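Local coordinates for protein glycerol trinitrate reductase (Agrobacterium tumefaciens, PDB 5EPD) that probably acts as an FMN-dependent oxidoreductase of the Old Yellow Enzyme family, reducing glycerol trinitrate, and is captured here without its flavin, at residues A[145-150]-A[158-163]. Sequence-based numbering, arbitrary orientation.
Sequences IRAEVK and VDVSEP
Lys-150 NZ donates to Asp-159 OD1 at 3.0 Å, a salt-bridged hydrogen bond that reaches the carboxylate on its syn side, tilted 27° out of its plane. The two side chains run alongside each other, and Lys-150 bends at its last torsion (chi4 -59°) to bring NZ there. Their residues form a non-hydrogen-bonded antiparallel pair; beside it Val-160 N donates to Val-149 O at 3.1 Å. Further along, where the two segments spread apart, one water accepts from Ala-147 N and donates to Ser-161 O, filling the place of a direct backbone bond. Val-160 CG2 rests on Ala-147 CB at 4.0 Å, while CG1 faces Val-149 CG2. Arg-146 lies across residues 158-163, its CD 3.5 Å from Val-160 O, which sits at the guanidinium edge. Glu-162 OE2 comes obliquely to NH1, a long salt bridge at 4.0 Å with guanidinium and carboxylate planes 56° apart, and Glu-148 adds its charge to NH2, well out of the guanidinium plane. Pro-163 packs CD against Arg-146 CA. This contact extends the 150-153/156-159 beta hairpin, an excursion from the TIM barrel, beyond its regular strands: one direct backbone bond and one water bridge link the segments, whereas the guanidinium is probably held by charge more than by directed bonds.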
ATOM      1  N   ILE A 145       2.688  17.625  15.194  1.00 41.65           N
ATOM      2  CA  ILE A 145       4.083  17.786  14.777  1.00 40.15           C
ATOM      3  C   ILE A 145       4.059  17.626  13.260  1.00 39.71           C
ATOM      4  O   ILE A 145       3.683  16.569  12.754  1.00 36.46           O
ATOM      5  CB  ILE A 145       5.022  16.705  15.363  1.00 42.02           C
ATOM      6  CG1 ILE A 145       4.833  16.543  16.876  1.00 44.74           C
ATOM      7  CG2 ILE A 145       6.475  17.032  15.033  1.00 41.34           C
ATOM      8  CD1 ILE A 145       5.298  15.204  17.430  1.00 44.76           C
ATOM      9  N   ARG A 146       4.428  18.684  12.542  1.00 39.89           N
ATOM     10  CA  ARG A 146       4.496  18.661  11.089  1.00 37.38           C
ATOM     11  C   ARG A 146       5.543  17.652  10.633  1.00 37.70           C
ATOM     12  O   ARG A 146       6.574  17.465  11.290  1.00 38.27           O
ATOM     13  CB  ARG A 146       4.895  20.035  10.562  1.00 40.13           C
ATOM     14  CG  ARG A 146       4.427  20.288   9.144  1.00 46.30           C
ATOM     15  CD  ARG A 146       4.767  21.696   8.690  1.00 50.61           C
ATOM     16  NE  ARG A 146       5.992  21.739   7.894  1.00 53.50           N
ATOM     17  CZ  ARG A 146       7.199  22.100   8.326  1.00 52.95           C
ATOM     18  NH1 ARG A 146       7.404  22.462   9.588  1.00 50.08           N
ATOM     19  NH2 ARG A 146       8.220  22.084   7.467  1.00 54.89           N
ATOM     20  N   ALA A 147       5.277  16.996   9.509  1.00 35.79           N
ATOM     21  CA  ALA A 147       6.298  16.213   8.844  1.00 35.81           C
ATOM     22  C   ALA A 147       7.167  17.156   7.985  1.00 36.63           C
ATOM     23  O   ALA A 147       6.680  18.152   7.454  1.00 34.11           O
ATOM     24  CB  ALA A 147       5.666  15.133   7.993  1.00 35.08           C
ATOM     25  N   GLU A 148       8.457  16.831   7.897  1.00 40.33           N
ATOM     26  CA  GLU A 148       9.429  17.510   7.037  1.00 42.18           C
ATOM     27  C   GLU A 148       9.470  16.889   5.611  1.00 39.42           C
ATOM     28  O   GLU A 148      10.536  16.464   5.143  1.00 37.54           O
ATOM     29  CB  GLU A 148      10.827  17.394   7.683  1.00 44.44           C
ATOM     30  CG  GLU A 148      10.927  18.018   9.049  1.00 48.33           C
ATOM     31  CD  GLU A 148      10.542  19.472   8.992  1.00 55.98           C
ATOM     32  OE1 GLU A 148      11.317  20.259   8.400  1.00 66.55           O
ATOM     33  OE2 GLU A 148       9.451  19.819   9.495  1.00 58.33           O
ATOM     34  N   VAL A 149       8.314  16.810   4.946  1.00 35.69           N
ATOM     35  CA  VAL A 149       8.238  16.320   3.572  1.00 34.32           C
ATOM     36  C   VAL A 149       7.280  17.162   2.737  1.00 33.85           C
ATOM     37  O   VAL A 149       6.459  17.914   3.267  1.00 34.41           O
ATOM     38  CB  VAL A 149       7.841  14.821   3.484  1.00 35.76           C
ATOM     39  CG1 VAL A 149       8.719  13.973   4.414  1.00 36.39           C
ATOM     40  CG2 VAL A 149       6.348  14.598   3.750  1.00 35.38           C
ATOM     41  N   LYS A 150       7.434  17.057   1.425  1.00 34.09           N
ATOM     42  CA  LYS A 150       6.544  17.730   0.475  1.00 34.37           C
ATOM     43  C   LYS A 150       5.526  16.749  -0.054  1.00 31.66           C
ATOM     44  O   LYS A 150       5.677  15.527   0.077  1.00 34.59           O
ATOM     45  CB  LYS A 150       7.329  18.295  -0.704  1.00 34.54           C
ATOM     46  CG  LYS A 150       8.449  19.253  -0.325  1.00 34.92           C
ATOM     47  CD  LYS A 150       9.184  19.706  -1.575  1.00 36.87           C
ATOM     48  CE  LYS A 150      10.383  20.568  -1.233  1.00 39.46           C
ATOM     49  NZ  LYS A 150       9.994  21.796  -0.456  1.00 39.53           N
ATOM     50  N   VAL A 158       4.825  20.901  -2.604  1.00 30.42           N
ATOM     51  CA  VAL A 158       4.719  21.877  -1.539  1.00 31.67           C
ATOM     52  C   VAL A 158       4.883  21.160  -0.198  1.00 31.50           C
ATOM     53  O   VAL A 158       4.553  19.958  -0.062  1.00 30.98           O
ATOM     54  CB  VAL A 158       3.345  22.579  -1.612  1.00 36.59           C
ATOM     55  CG1 VAL A 158       2.242  21.639  -1.173  1.00 38.92           C
ATOM     56  CG2 VAL A 158       3.291  23.832  -0.732  1.00 38.71           C
ATOM     57  N   ASP A 159       5.383  21.875   0.805  1.00 30.06           N
ATOM     58  CA  ASP A 159       5.476  21.282   2.137  1.00 29.10           C
ATOM     59  C   ASP A 159       4.073  20.912   2.638  1.00 27.38           C
ATOM     60  O   ASP A 159       3.081  21.609   2.367  1.00 26.94           O
ATOM     61  CB  ASP A 159       6.155  22.233   3.114  1.00 30.23           C
ATOM     62  CG  ASP A 159       7.537  22.631   2.670  1.00 31.41           C
ATOM     63  OD1 ASP A 159       8.234  21.837   2.019  1.00 29.80           O
ATOM     64  OD2 ASP A 159       7.928  23.768   2.957  1.00 36.51           O
ATOM     65  N   VAL A 160       3.989  19.791   3.328  1.00 26.17           N
ATOM     66  CA  VAL A 160       2.747  19.403   3.971  1.00 28.40           C
ATOM     67  C   VAL A 160       2.404  20.400   5.079  1.00 30.30           C
ATOM     68  O   VAL A 160       3.275  21.094   5.602  1.00 32.66           O
ATOM     69  CB  VAL A 160       2.796  17.954   4.518  1.00 29.24           C
ATOM     70  CG1 VAL A 160       2.881  16.964   3.349  1.00 28.91           C
ATOM     71  CG2 VAL A 160       3.955  17.738   5.511  1.00 29.49           C
ATOM     72  N   SER A 161       1.122  20.478   5.413  1.00 32.19           N
ATOM     73  CA  SER A 161       0.630  21.438   6.369  1.00 31.82           C
ATOM     74  C   SER A 161       0.837  20.943   7.789  1.00 35.26           C
ATOM     75  O   SER A 161       1.011  19.735   8.028  1.00 33.25           O
ATOM     76  CB  SER A 161      -0.856  21.651   6.141  1.00 32.25           C
ATOM     77  OG  SER A 161      -1.115  22.051   4.802  1.00 33.54           O
ATOM     78  N   GLU A 162       0.787  21.899   8.724  1.00 36.70           N
ATOM     79  CA  GLU A 162       0.710  21.633  10.164  1.00 34.71           C
ATOM     80  C   GLU A 162      -0.547  20.805  10.465  1.00 33.14           C
ATOM     81  O   GLU A 162      -1.639  21.174  10.052  1.00 29.86           O
ATOM     82  CB  GLU A 162       0.615  22.959  10.930  1.00 36.17           C
ATOM     83  CG  GLU A 162       1.831  23.872  10.773  1.00 37.00           C
ATOM     84  CD  GLU A 162       3.032  23.409  11.580  1.00 37.03           C
ATOM     85  OE1 GLU A 162       2.839  22.540  12.471  1.00 33.26           O
ATOM     86  OE2 GLU A 162       4.157  23.924  11.314  1.00 37.33           O
ATOM     87  N   PRO A 163      -0.396  19.668  11.160  1.00 32.14           N
ATOM     88  CA  PRO A 163      -1.575  18.876  11.454  1.00 31.24           C
ATOM     89  C   PRO A 163      -2.175  19.184  12.822  1.00 32.16           C
ATOM     90  O   PRO A 163      -1.499  19.737  13.674  1.00 35.13           O
ATOM     91  CB  PRO A 163      -1.016  17.455  11.470  1.00 31.50           C
ATOM     92  CG  PRO A 163       0.382  17.611  11.999  1.00 30.66           C
ATOM     93  CD  PRO A 163       0.857  18.938  11.469  1.00 32.43           C
TER
HETATM   94  O   HOH W   1       2.644  17.309   8.372  1.00 36.80           O